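Local structure of fatty acid metabolism regulator protein (Bacillus subtilis, 1VI0) at residues M64-I75 and L125-D133; T80-V88 and I135-I145. The protein represses genes for fatty acid transport and beta-oxidation by binding DNA as a homodimer, and is inhibited from doing so by long-chain fatty acyl-CoA. One frame throughout, in Å; residues are numbered along the deposited sequence. Where two conformers were deposited one is given.

Interaction 1. Residues M64-I75 and L125-D133; sequences MGQFIERMEEDI and LKGYLNILD. With DCC (dodecyl-coa), chain C.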
loop_
_atom_site.group_PDB
_atom_site.type_symbol
_atom_site.label_atom_id
_atom_site.label_comp_id
_atom_site.label_asym_id
_atom_site.label_seq_id
_atom_site.Cartn_x
_atom_site.Cartn_y
_atom_site.Cartn_z
HETATM N N MSE A 64 -15.646 -4.421 6.260
HETATM C CA MSE A 64 -15.069 -3.387 7.116
HETATM C C MSE A 64 -15.964 -3.083 8.291
HETATM O O MSE A 64 -15.525 -2.858 9.433
HETATM C CB MSE A 64 -14.798 -2.069 6.341
HETATM C CG MSE A 64 -14.284 -0.932 7.220
HETATM SE SE MSE A 64 -12.554 -1.453 7.997
HETATM C CE MSE A 64 -11.406 -0.879 6.602
ATOM N N GLY A 65 -17.271 -2.960 8.006
ATOM C CA GLY A 65 -18.248 -2.657 9.042
ATOM C C GLY A 65 -18.238 -3.677 10.154
ATOM O O GLY A 65 -18.318 -3.329 11.348
ATOM N N GLN A 66 -18.206 -4.970 9.848
ATOM C CA GLN A 66 -18.146 -5.973 10.910
ATOM C C GLN A 66 -16.858 -5.758 11.718
ATOM O O GLN A 66 -16.878 -5.666 12.942
ATOM C CB GLN A 66 -18.201 -7.406 10.360
ATOM C CG GLN A 66 -19.415 -7.619 9.474
ATOM C CD GLN A 66 -19.782 -9.033 9.173
ATOM O OE1 GLN A 66 -18.999 -9.826 8.631
ATOM N NE2 GLN A 66 -21.026 -9.418 9.506
ATOM N N PHE A 67 -15.755 -5.614 10.970
ATOM C CA PHE A 67 -14.453 -5.372 11.609
ATOM C C PHE A 67 -14.480 -4.215 12.542
ATOM O O PHE A 67 -14.006 -4.302 13.703
ATOM C CB PHE A 67 -13.385 -5.226 10.511
ATOM C CG PHE A 67 -12.008 -5.053 11.066
ATOM C CD1 PHE A 67 -11.347 -6.115 11.682
ATOM C CD2 PHE A 67 -11.376 -3.821 11.011
ATOM C CE1 PHE A 67 -10.080 -5.926 12.211
ATOM C CE2 PHE A 67 -10.109 -3.636 11.530
ATOM C CZ PHE A 67 -9.464 -4.687 12.153
ATOM N N ILE A 68 -15.068 -3.085 12.160
ATOM C CA ILE A 68 -15.127 -1.914 13.024
ATOM C C ILE A 68 -16.031 -2.105 14.219
ATOM O O ILE A 68 -15.650 -1.693 15.319
ATOM C CB ILE A 68 -15.540 -0.675 12.227
ATOM C CG1 ILE A 68 -14.469 -0.348 11.170
ATOM C CG2 ILE A 68 -15.770 0.522 13.128
ATOM C CD1 ILE A 68 -13.086 -0.218 11.742
ATOM N N GLU A 69 -17.140 -2.835 14.072
ATOM C CA GLU A 69 -18.028 -2.998 15.258
ATOM C C GLU A 69 -17.331 -3.855 16.300
ATOM O O GLU A 69 -17.264 -3.430 17.485
ATOM C CB GLU A 69 -19.404 -3.405 14.918
ATOM C CG GLU A 69 -19.706 -4.332 13.790
ATOM C CD GLU A 69 -21.112 -4.127 13.226
ATOM O OE1 GLU A 69 -21.602 -5.027 12.506
ATOM O OE2 GLU A 69 -21.717 -3.065 13.495
ATOM N N ARG A 70 -16.655 -4.908 15.855
ATOM C CA ARG A 70 -15.855 -5.720 16.768
ATOM C C ARG A 70 -14.747 -4.881 17.421
ATOM O O ARG A 70 -14.439 -5.110 18.583
ATOM C CB ARG A 70 -15.166 -6.885 16.027
ATOM C CG ARG A 70 -16.144 -7.699 15.202
ATOM C CD ARG A 70 -17.093 -8.476 16.095
ATOM N NE ARG A 70 -18.089 -7.664 16.749
ATOM C CZ ARG A 70 -19.168 -7.105 16.250
ATOM N NH1 ARG A 70 -19.484 -7.276 14.965
ATOM N NH2 ARG A 70 -19.926 -6.325 17.023
HETATM N N MSE A 71 -14.068 -4.033 16.646
HETATM C CA MSE A 71 -12.980 -3.239 17.209
HETATM C C MSE A 71 -13.492 -2.356 18.339
HETATM O O MSE A 71 -12.989 -2.389 19.463
HETATM C CB MSE A 71 -12.327 -2.350 16.148
HETATM C CG MSE A 71 -11.403 -3.090 15.196
HETATM SE SE MSE A 71 -10.012 -3.973 16.199
HETATM C CE MSE A 71 -9.580 -2.578 17.404
ATOM N N GLU A 72 -14.561 -1.603 18.055
ATOM C CA GLU A 72 -15.081 -0.701 19.091
ATOM C C GLU A 72 -15.419 -1.497 20.339
ATOM O O GLU A 72 -15.167 -1.077 21.462
ATOM C CB GLU A 72 -16.283 0.080 18.588
ATOM C CG GLU A 72 -15.921 1.296 17.733
ATOM C CD GLU A 72 -14.812 2.121 18.345
ATOM O OE1 GLU A 72 -13.643 1.787 18.050
ATOM O OE2 GLU A 72 -15.058 3.051 19.140
ATOM N N GLU A 73 -16.018 -2.667 20.121
ATOM C CA GLU A 73 -16.363 -3.559 21.211
ATOM C C GLU A 73 -15.164 -3.971 22.043
ATOM O O GLU A 73 -15.160 -3.821 23.271
ATOM C CB GLU A 73 -17.038 -4.805 20.610
ATOM C CG GLU A 73 -16.944 -6.029 21.534
ATOM C CD GLU A 73 -17.926 -7.088 21.082
ATOM O OE1 GLU A 73 -18.010 -7.342 19.845
ATOM O OE2 GLU A 73 -18.700 -7.598 21.916
ATOM N N ASP A 74 -14.090 -4.437 21.422
ATOM C CA ASP A 74 -12.929 -4.879 22.177
ATOM C C ASP A 74 -12.050 -3.813 22.784
ATOM O O ASP A 74 -11.441 -4.085 23.837
ATOM C CB ASP A 74 -12.035 -5.748 21.263
ATOM C CG ASP A 74 -12.793 -6.982 20.793
ATOM O OD1 ASP A 74 -13.866 -7.251 21.388
ATOM O OD2 ASP A 74 -12.312 -7.631 19.856
ATOM N N ILE A 75 -11.863 -2.664 22.143
ATOM C CA ILE A 75 -10.912 -1.675 22.628
ATOM C C ILE A 75 -11.339 -0.825 23.785
ATOM O O ILE A 75 -10.457 -0.272 24.490
ATOM C CB ILE A 75 -10.358 -0.769 21.515
ATOM C CG1 ILE A 75 -11.463 0.099 20.928
ATOM C CG2 ILE A 75 -9.678 -1.617 20.452
ATOM C CD1 ILE A 75 -10.916 1.023 19.823
ATOM N N LEU A 125 -12.472 3.134 4.160
ATOM C CA LEU A 125 -11.302 3.016 5.065
ATOM C C LEU A 125 -11.337 4.006 6.196
ATOM O O LEU A 125 -10.811 3.832 7.315
ATOM C CB LEU A 125 -10.068 3.197 4.180
ATOM C CG LEU A 125 -8.708 2.957 4.836
ATOM C CD1 LEU A 125 -8.665 1.511 5.314
ATOM C CD2 LEU A 125 -7.605 3.239 3.814
ATOM N N LYS A 126 -11.975 5.178 5.907
ATOM C CA LYS A 126 -12.077 6.244 6.879
ATOM C C LYS A 126 -12.521 5.814 8.261
ATOM O O LYS A 126 -11.900 6.329 9.204
ATOM C CB LYS A 126 -12.947 7.417 6.346
ATOM C CG LYS A 126 -12.283 8.069 5.137
ATOM C CD LYS A 126 -12.868 9.407 4.740
ATOM C CE LYS A 126 -12.691 9.699 3.267
ATOM N NZ LYS A 126 -11.957 10.947 2.957
ATOM N N GLY A 127 -13.464 4.904 8.405
ATOM C CA GLY A 127 -13.932 4.436 9.721
ATOM C C GLY A 127 -12.777 3.844 10.525
ATOM O O GLY A 127 -12.636 4.075 11.714
ATOM N N TYR A 128 -11.977 3.018 9.860
ATOM C CA TYR A 128 -10.808 2.424 10.570
ATOM C C TYR A 128 -9.791 3.488 10.900
ATOM O O TYR A 128 -9.241 3.464 12.028
ATOM C CB TYR A 128 -10.303 1.337 9.660
ATOM C CG TYR A 128 -9.171 0.477 10.098
ATOM C CD1 TYR A 128 -9.142 -0.095 11.392
ATOM C CD2 TYR A 128 -8.169 0.162 9.240
ATOM C CE1 TYR A 128 -8.085 -0.915 11.755
ATOM C CE2 TYR A 128 -7.118 -0.665 9.582
ATOM C CZ TYR A 128 -7.098 -1.210 10.827
ATOM O OH TYR A 128 -6.010 -1.949 11.218
ATOM N N LEU A 129 -9.404 4.331 9.969
ATOM C CA LEU A 129 -8.434 5.391 10.254
ATOM C C LEU A 129 -8.902 6.249 11.423
ATOM O O LEU A 129 -8.108 6.733 12.222
ATOM C CB LEU A 129 -8.138 6.191 9.009
ATOM C CG LEU A 129 -7.691 5.336 7.795
ATOM C CD1 LEU A 129 -7.469 6.253 6.589
ATOM C CD2 LEU A 129 -6.426 4.570 8.121
ATOM N N ASN A 130 -10.220 6.508 11.480
ATOM C CA ASN A 130 -10.808 7.276 12.579
ATOM C C ASN A 130 -10.490 6.582 13.936
ATOM O O ASN A 130 -10.224 7.285 14.872
ATOM C CB ASN A 130 -12.308 7.393 12.467
ATOM C CG ASN A 130 -12.819 8.396 11.476
ATOM O OD1 ASN A 130 -14.015 8.319 11.079
ATOM N ND2 ASN A 130 -11.994 9.311 11.038
ATOM N N ILE A 131 -10.566 5.251 13.956
ATOM C CA ILE A 131 -10.243 4.502 15.199
ATOM C C ILE A 131 -8.810 4.743 15.590
ATOM O O ILE A 131 -8.535 5.080 16.793
ATOM C CB ILE A 131 -10.561 3.012 15.030
ATOM C CG1 ILE A 131 -12.078 2.822 15.025
ATOM C CG2 ILE A 131 -9.920 2.208 16.169
ATOM C CD1 ILE A 131 -12.475 1.407 14.653
ATOM N N LEU A 132 -7.854 4.710 14.661
ATOM C CA LEU A 132 -6.458 5.011 14.893
ATOM C C LEU A 132 -6.211 6.408 15.376
ATOM O O LEU A 132 -5.589 6.673 16.425
ATOM C CB LEU A 132 -5.533 4.760 13.669
ATOM C CG LEU A 132 -5.583 3.336 13.097
ATOM C CD1 LEU A 132 -4.717 3.235 11.825
ATOM C CD2 LEU A 132 -5.088 2.326 14.117
ATOM N N ASP A 133 -7.034 7.383 14.812
ATOM C CA ASP A 133 -6.855 8.768 15.232
ATOM C C ASP A 133 -7.317 8.957 16.699
ATOM O O ASP A 133 -6.595 9.672 17.437
ATOM C CB ASP A 133 -7.747 9.680 14.372
ATOM C CG ASP A 133 -7.162 9.939 13.001
ATOM O OD1 ASP A 133 -6.188 9.269 12.580
ATOM O OD2 ASP A 133 -7.662 10.850 12.275
HETATM C C2 DCC C . -0.656 17.016 5.838
HETATM C C4 DCC C . -2.439 15.821 5.174
HETATM C C5 DCC C . -1.870 14.619 5.529
HETATM C C6 DCC C . -0.556 14.711 6.039
HETATM C C8 DCC C . -3.796 14.161 4.784
HETATM C C10 DCC C . -10.483 -4.742 6.723
HETATM C C11 DCC C . -11.215 -6.063 6.430
HETATM C C12 DCC C . -12.359 -5.921 5.430
HETATM N N9 DCC C . -3.674 15.526 4.673
HETATM N N7 DCC C . -2.726 13.572 5.259
HETATM N N3 DCC C . -1.896 17.048 5.322
HETATM N N1 DCC C . 0.019 15.916 6.239
HETATM N N6 DCC C . 0.121 13.612 6.378
HETATM C "C1'" DCC C . -4.714 16.545 4.282
HETATM C "C2'" DCC C . -5.551 16.145 3.048
HETATM O "O2'" DCC C . -4.935 16.813 1.914
HETATM C "C3'" DCC C . -6.899 16.882 3.348
HETATM O "O3'" DCC C . -6.666 18.326 3.194
HETATM C "C4'" DCC C . -7.002 16.595 4.899
HETATM O "O4'" DCC C . -5.656 16.499 5.366
HETATM C "C5'" DCC C . -7.854 15.376 5.170
HETATM O "O5'" DCC C . -7.456 14.208 4.394
HETATM P P1 DCC C . -7.272 12.762 5.035
HETATM O O11 DCC C . -6.916 11.840 3.978
HETATM O O12 DCC C . -6.326 12.898 6.272
HETATM O O6 DCC C . -8.645 12.434 5.680
HETATM P P2 DCC C . -9.762 12.133 4.695
HETATM O O21 DCC C . -10.853 11.502 5.528
HETATM O O22 DCC C . -10.042 13.329 3.891
HETATM O O7 DCC C . -9.296 10.967 3.666
HETATM C CPA DCC C . -9.428 9.549 4.129
HETATM C CPB DCC C . -8.921 8.592 3.012
HETATM C CP8 DCC C . -7.593 9.120 2.439
HETATM C CP7 DCC C . -9.968 8.617 1.904
HETATM C CP9 DCC C . -8.854 7.174 3.453
HETATM O OP3 DCC C . -6.672 9.400 3.441
HETATM C CP6 DCC C . -6.978 8.198 1.404
HETATM O OP2 DCC C . -7.562 7.988 0.350
HETATM N NP2 DCC C . -5.818 7.714 1.750
HETATM C CP5 DCC C . -5.084 6.739 0.843
HETATM C CP4 DCC C . -5.415 5.321 1.454
HETATM C CP3 DCC C . -4.929 4.212 0.504
HETATM O OP1 DCC C . -5.363 4.155 -0.646
HETATM N NP1 DCC C . -4.034 3.414 0.987
HETATM C CP2 DCC C . -3.392 2.295 0.265
HETATM C CP1 DCC C . -3.886 1.085 1.002
HETATM S S DCC C . -5.659 0.969 1.332
HETATM P P3 DCC C . -7.624 19.421 2.510
HETATM O O31 DCC C . -8.235 18.814 1.327
HETATM O O32 DCC C . -8.648 19.837 3.480
HETATM O O33 DCC C . -6.656 20.530 2.198
HETATM C CA1 DCC C . -6.243 0.256 -0.227
HETATM C CA2 DCC C . -7.646 -0.417 -0.091
HETATM O OA1 DCC C . -5.571 0.249 -1.233
HETATM C CA3 DCC C . -7.565 -1.829 0.518
HETATM C CA4 DCC C . -8.323 -2.123 1.759
HETATM C CA5 DCC C . -7.482 -2.200 3.013
HETATM C CA6 DCC C . -7.930 -3.253 4.010
HETATM C CA7 DCC C . -8.558 -2.726 5.281
HETATM C CA8 DCC C . -8.321 -3.461 6.550
HETATM C CA9 DCC C . -8.950 -4.853 6.667
#

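Interaction 2. Residues T80-V88 and I135-I145; sequences TAKEKLALV and ILTEGIQSGEI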
loop_
_atom_site.group_PDB
_atom_site.type_symbol
_atom_site.label_atom_id
_atom_site.label_comp_id
_atom_site.label_asym_id
_atom_site.label_seq_id
_atom_site.Cartn_x
_atom_site.Cartn_y
_atom_site.Cartn_z
ATOM N N THR A 80 -4.550 1.694 27.777
ATOM C CA THR A 80 -3.583 2.536 27.123
ATOM C C THR A 80 -3.660 2.505 25.602
ATOM O O THR A 80 -4.225 1.599 25.001
ATOM C CB THR A 80 -2.132 2.156 27.579
ATOM O OG1 THR A 80 -1.846 0.884 26.973
ATOM C CG2 THR A 80 -2.106 1.979 29.103
ATOM N N ALA A 81 -3.063 3.511 25.000
ATOM C CA ALA A 81 -3.012 3.576 23.529
ATOM C C ALA A 81 -2.259 2.350 23.010
ATOM O O ALA A 81 -2.696 1.747 22.034
ATOM C CB ALA A 81 -2.346 4.868 23.122
ATOM N N LYS A 82 -1.163 1.959 23.701
ATOM C CA LYS A 82 -0.405 0.770 23.255
ATOM C C LYS A 82 -1.264 -0.476 23.330
ATOM O O LYS A 82 -1.272 -1.238 22.368
ATOM C CB LYS A 82 0.884 0.640 24.063
ATOM C CG LYS A 82 1.684 -0.650 23.794
ATOM C CD LYS A 82 3.000 -0.666 24.608
ATOM C CE LYS A 82 3.749 -1.948 24.186
ATOM N NZ LYS A 82 4.975 -2.110 25.008
ATOM N N GLU A 83 -2.053 -0.675 24.392
ATOM C CA GLU A 83 -2.971 -1.809 24.495
ATOM C C GLU A 83 -4.024 -1.825 23.417
ATOM O O GLU A 83 -4.333 -2.851 22.754
ATOM C CB GLU A 83 -3.645 -1.763 25.901
ATOM C CG GLU A 83 -2.697 -2.215 26.981
ATOM C CD GLU A 83 -3.159 -1.862 28.401
ATOM O OE1 GLU A 83 -3.995 -0.979 28.596
ATOM O OE2 GLU A 83 -2.595 -2.500 29.328
ATOM N N LYS A 84 -4.610 -0.649 23.121
ATOM C CA LYS A 84 -5.557 -0.599 21.988
ATOM C C LYS A 84 -4.913 -0.940 20.664
ATOM O O LYS A 84 -5.504 -1.679 19.874
ATOM C CB LYS A 84 -6.213 0.783 21.948
ATOM C CG LYS A 84 -7.015 1.083 23.235
ATOM C CD LYS A 84 -7.507 2.541 23.133
ATOM C CE LYS A 84 -7.983 3.084 24.468
ATOM N NZ LYS A 84 -9.177 2.387 24.979
ATOM N N LEU A 85 -3.717 -0.426 20.369
ATOM C CA LEU A 85 -3.056 -0.724 19.079
ATOM C C LEU A 85 -2.688 -2.183 18.995
ATOM O O LEU A 85 -2.838 -2.814 17.953
ATOM C CB LEU A 85 -1.804 0.172 19.017
ATOM C CG LEU A 85 -2.128 1.652 18.743
ATOM C CD1 LEU A 85 -0.811 2.423 18.622
ATOM C CD2 LEU A 85 -2.879 1.732 17.402
ATOM N N ALA A 86 -2.298 -2.743 20.177
ATOM C CA ALA A 86 -2.030 -4.191 20.158
ATOM C C ALA A 86 -3.226 -4.999 19.691
ATOM O O ALA A 86 -3.067 -5.947 18.862
ATOM C CB ALA A 86 -1.566 -4.633 21.532
ATOM N N LEU A 87 -4.393 -4.633 20.100
ATOM C CA LEU A 87 -5.648 -5.277 19.728
ATOM C C LEU A 87 -5.940 -5.046 18.249
ATOM O O LEU A 87 -6.244 -6.028 17.526
ATOM C CB LEU A 87 -6.769 -4.819 20.635
ATOM C CG LEU A 87 -7.942 -5.828 20.735
ATOM C CD1 LEU A 87 -7.401 -7.250 20.842
ATOM C CD2 LEU A 87 -8.739 -5.488 21.987
ATOM N N VAL A 88 -5.812 -3.797 17.809
ATOM C CA VAL A 88 -6.010 -3.514 16.398
ATOM C C VAL A 88 -5.089 -4.361 15.539
ATOM O O VAL A 88 -5.607 -4.967 14.591
ATOM C CB VAL A 88 -5.719 -2.007 16.068
ATOM C CG1 VAL A 88 -5.804 -1.833 14.589
ATOM C CG2 VAL A 88 -6.819 -1.179 16.772
ATOM N N ILE A 135 -7.420 6.599 19.067
ATOM C CA ILE A 135 -6.394 5.996 19.972
ATOM C C ILE A 135 -5.271 6.963 20.235
ATOM O O ILE A 135 -4.808 7.218 21.345
ATOM C CB ILE A 135 -5.873 4.674 19.361
ATOM C CG1 ILE A 135 -6.942 3.601 19.325
ATOM C CG2 ILE A 135 -4.611 4.257 20.113
ATOM C CD1 ILE A 135 -6.573 2.409 18.428
ATOM N N LEU A 136 -4.750 7.652 19.208
ATOM C CA LEU A 136 -3.658 8.592 19.282
ATOM C C LEU A 136 -4.051 9.827 20.138
ATOM O O LEU A 136 -3.290 10.264 20.958
ATOM C CB LEU A 136 -3.243 9.018 17.874
ATOM C CG LEU A 136 -2.521 7.907 17.061
ATOM C CD1 LEU A 136 -2.336 8.288 15.598
ATOM C CD2 LEU A 136 -1.207 7.612 17.775
ATOM N N THR A 137 -5.229 10.391 19.834
ATOM C CA THR A 137 -5.625 11.635 20.566
ATOM C C THR A 137 -5.944 11.358 22.033
ATOM O O THR A 137 -5.647 12.193 22.879
ATOM C CB THR A 137 -6.742 12.408 19.865
ATOM O OG1 THR A 137 -7.895 11.613 19.695
ATOM C CG2 THR A 137 -6.220 12.938 18.522
ATOM N N GLU A 138 -6.464 10.176 22.291
ATOM C CA GLU A 138 -6.679 9.795 23.720
ATOM C C GLU A 138 -5.300 9.702 24.369
ATOM O O GLU A 138 -5.051 10.121 25.480
ATOM C CB GLU A 138 -7.323 8.414 23.742
ATOM C CG GLU A 138 -8.794 8.380 23.464
ATOM C CD GLU A 138 -9.341 6.997 23.228
ATOM O OE1 GLU A 138 -8.593 6.018 23.476
ATOM O OE2 GLU A 138 -10.501 6.864 22.782
ATOM N N GLY A 139 -4.373 9.036 23.640
ATOM C CA GLY A 139 -3.005 8.890 24.135
ATOM C C GLY A 139 -2.328 10.226 24.372
ATOM O O GLY A 139 -1.488 10.382 25.257
ATOM N N ILE A 140 -2.538 11.172 23.440
ATOM C CA ILE A 140 -2.003 12.505 23.570
ATOM C C ILE A 140 -2.537 13.185 24.839
ATOM O O ILE A 140 -1.746 13.613 25.666
ATOM C CB ILE A 140 -2.348 13.344 22.321
ATOM C CG1 ILE A 140 -1.498 12.862 21.153
ATOM C CG2 ILE A 140 -2.000 14.832 22.624
ATOM C CD1 ILE A 140 -1.975 13.213 19.777
ATOM N N GLN A 141 -3.818 13.152 25.099
ATOM C CA GLN A 141 -4.415 13.744 26.304
ATOM C C GLN A 141 -3.922 13.109 27.603
ATOM O O GLN A 141 -3.798 13.819 28.618
ATOM C CB GLN A 141 -5.931 13.704 26.168
ATOM C CG GLN A 141 -6.432 14.720 25.116
ATOM C CD GLN A 141 -7.908 14.620 24.888
ATOM O OE1 GLN A 141 -8.744 15.234 25.559
ATOM N NE2 GLN A 141 -8.267 13.706 23.983
ATOM N N SER A 142 -3.644 11.809 27.592
ATOM C CA SER A 142 -3.138 11.097 28.744
ATOM C C SER A 142 -1.632 11.177 28.895
ATOM O O SER A 142 -1.155 10.595 29.903
ATOM C CB SER A 142 -3.632 9.648 28.751
ATOM O OG SER A 142 -2.773 8.966 27.791
ATOM N N GLY A 143 -0.888 11.783 28.001
ATOM C CA GLY A 143 0.575 11.930 28.132
ATOM C C GLY A 143 1.286 10.644 27.749
ATOM O O GLY A 143 2.530 10.532 27.926
ATOM N N GLU A 144 0.617 9.706 27.095
ATOM C CA GLU A 144 1.304 8.450 26.668
ATOM C C GLU A 144 1.962 8.601 25.312
ATOM O O GLU A 144 2.832 7.758 24.931
ATOM C CB GLU A 144 0.298 7.300 26.551
ATOM C CG GLU A 144 0.920 5.982 26.088
ATOM C CD GLU A 144 -0.101 4.895 25.860
ATOM O OE1 GLU A 144 -1.297 5.186 26.059
ATOM O OE2 GLU A 144 0.270 3.778 25.450
ATOM N N ILE A 145 1.615 9.589 24.521
ATOM C CA ILE A 145 2.115 9.714 23.137
ATOM C C ILE A 145 3.148 10.812 23.038
ATOM O O ILE A 145 3.035 11.847 23.682
ATOM C CB ILE A 145 0.934 9.989 22.184
ATOM C CG1 ILE A 145 0.002 8.794 22.120
ATOM C CG2 ILE A 145 1.389 10.380 20.783
ATOM C CD1 ILE A 145 0.609 7.477 21.779
#

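Interaction 1. Residues M64-I75 and L125-D133
I131 is the knob of this contact: its branched side chain enters a hole on helix 52-75 formed by I68, M71, E72 and I75. The two isoleucines run past each other in opposite directions, and I131 CD1 lies against I68 CD1 at 3.4 Å, tighter than normal van der Waals packing. E72 bends back so that OE1 comes 3.6 Å from I131 CG1, an approach to carbon rather than a polar bond. One turn nearer the ligand, F67 turns its edge to the face of Y128 in an offset edge-to-face pair, planes at 74° and F67 CE2 3.4 Å from Y128 CE1. Both rings are placed by a first torsion that sets CG opposite the main-chain nitrogen (chi1 -177° for each). The selenium of M64, a selenomethionine, stands obliquely off the Y128 ring, 5.2 Å from its centroid, in a Met-aromatic contact. Its methyl CE packs on L125 CD1 and also meets CA7 of the dodecyl chain at 3.6 Å.

Further out, the Y128 hydroxyl is hydrogen-bonded to H92 ND1, which anchors the ring, while L125 CD2 packs 3.9 Å from the thioester sulfur, S, of the ligand. The K126 side chain reaches the diphosphate of the ligand, although the modelled spacing there is too short for its details to be trusted. With an alanine here, the diphosphate would probably lose a positive charge close beside it.

The segments run nearly parallel, crossing at 20° with their axes 9.8 Å apart. Such packing of amphipathic helices through their apolar faces, with an acyl chain at one end of the interface, is characteristic of the all-helical ligand-binding domain of a TetR-family repressor.

Interaction 2. Residues T80-V88 and I135-I145
E144 grips the first turn of helix 81-97 with both carboxylate oxygens. In the conformer described, one of two modelled, E144 OE1 accepts from A81 N at 2.7 Å through its syn lone pair. E144 OE2 accepts from K82 N at 2.9 Å, 24° out of the carboxylate plane. An extended chain (chi1 179°) carries the group there. Its negative charge would probably be favoured beside the amino end of a helix.

The same turn is closed from within by a capping box: E83 N donates to T80 OG1, and T80 N to E83 OE1 at 2.9 Å. Across the contact, helix 115-141 ends in a Schellman motif with G143 at positive phi, E144 N donating to G139 O and G143 N to I140 O; S142 OG adds a further bond to G139 O. G139 also suits the fit, since a side chain there would run into I145.

Beside these bonds the contact is apolar. I135 sits as a knob among A81, K84, L85 and V88, its CG2 3.8 Å from A81 CB. K84 passes E138 at salt-bridge range only loosely (NZ to OE1 4.0 Å); its ammonium is hydrogen-bonded to K78 O. K82 NZ pairs with E187, and the E144 backbone is hydrogen-bonded to the second subunit.

In the fold
Helix 115-141 is common to both contacts, packing nearly parallel to helix 52-75 in interaction 1 and nearly antiparallel to helix 81-97 in interaction 2, so that successive helices of the chain are tied to one long rod. The centres lie 14 Å apart, but the contacts touch. V88 joins them, with V88 CG2 3.2 Å from M71 CE and V88 CG1 3.4 Å from Y128 OH, and K84 NZ probably hydrogen-bonds to I75 O at 3.0 Å. Interaction 1 borders the dodecyl-CoA directly; in interaction 2, the side chain of V88 is about 9 Å from the bound dodecyl-CoA. That second contact instead reaches the partner subunit, which also supplies K175 and E164 to the ligand.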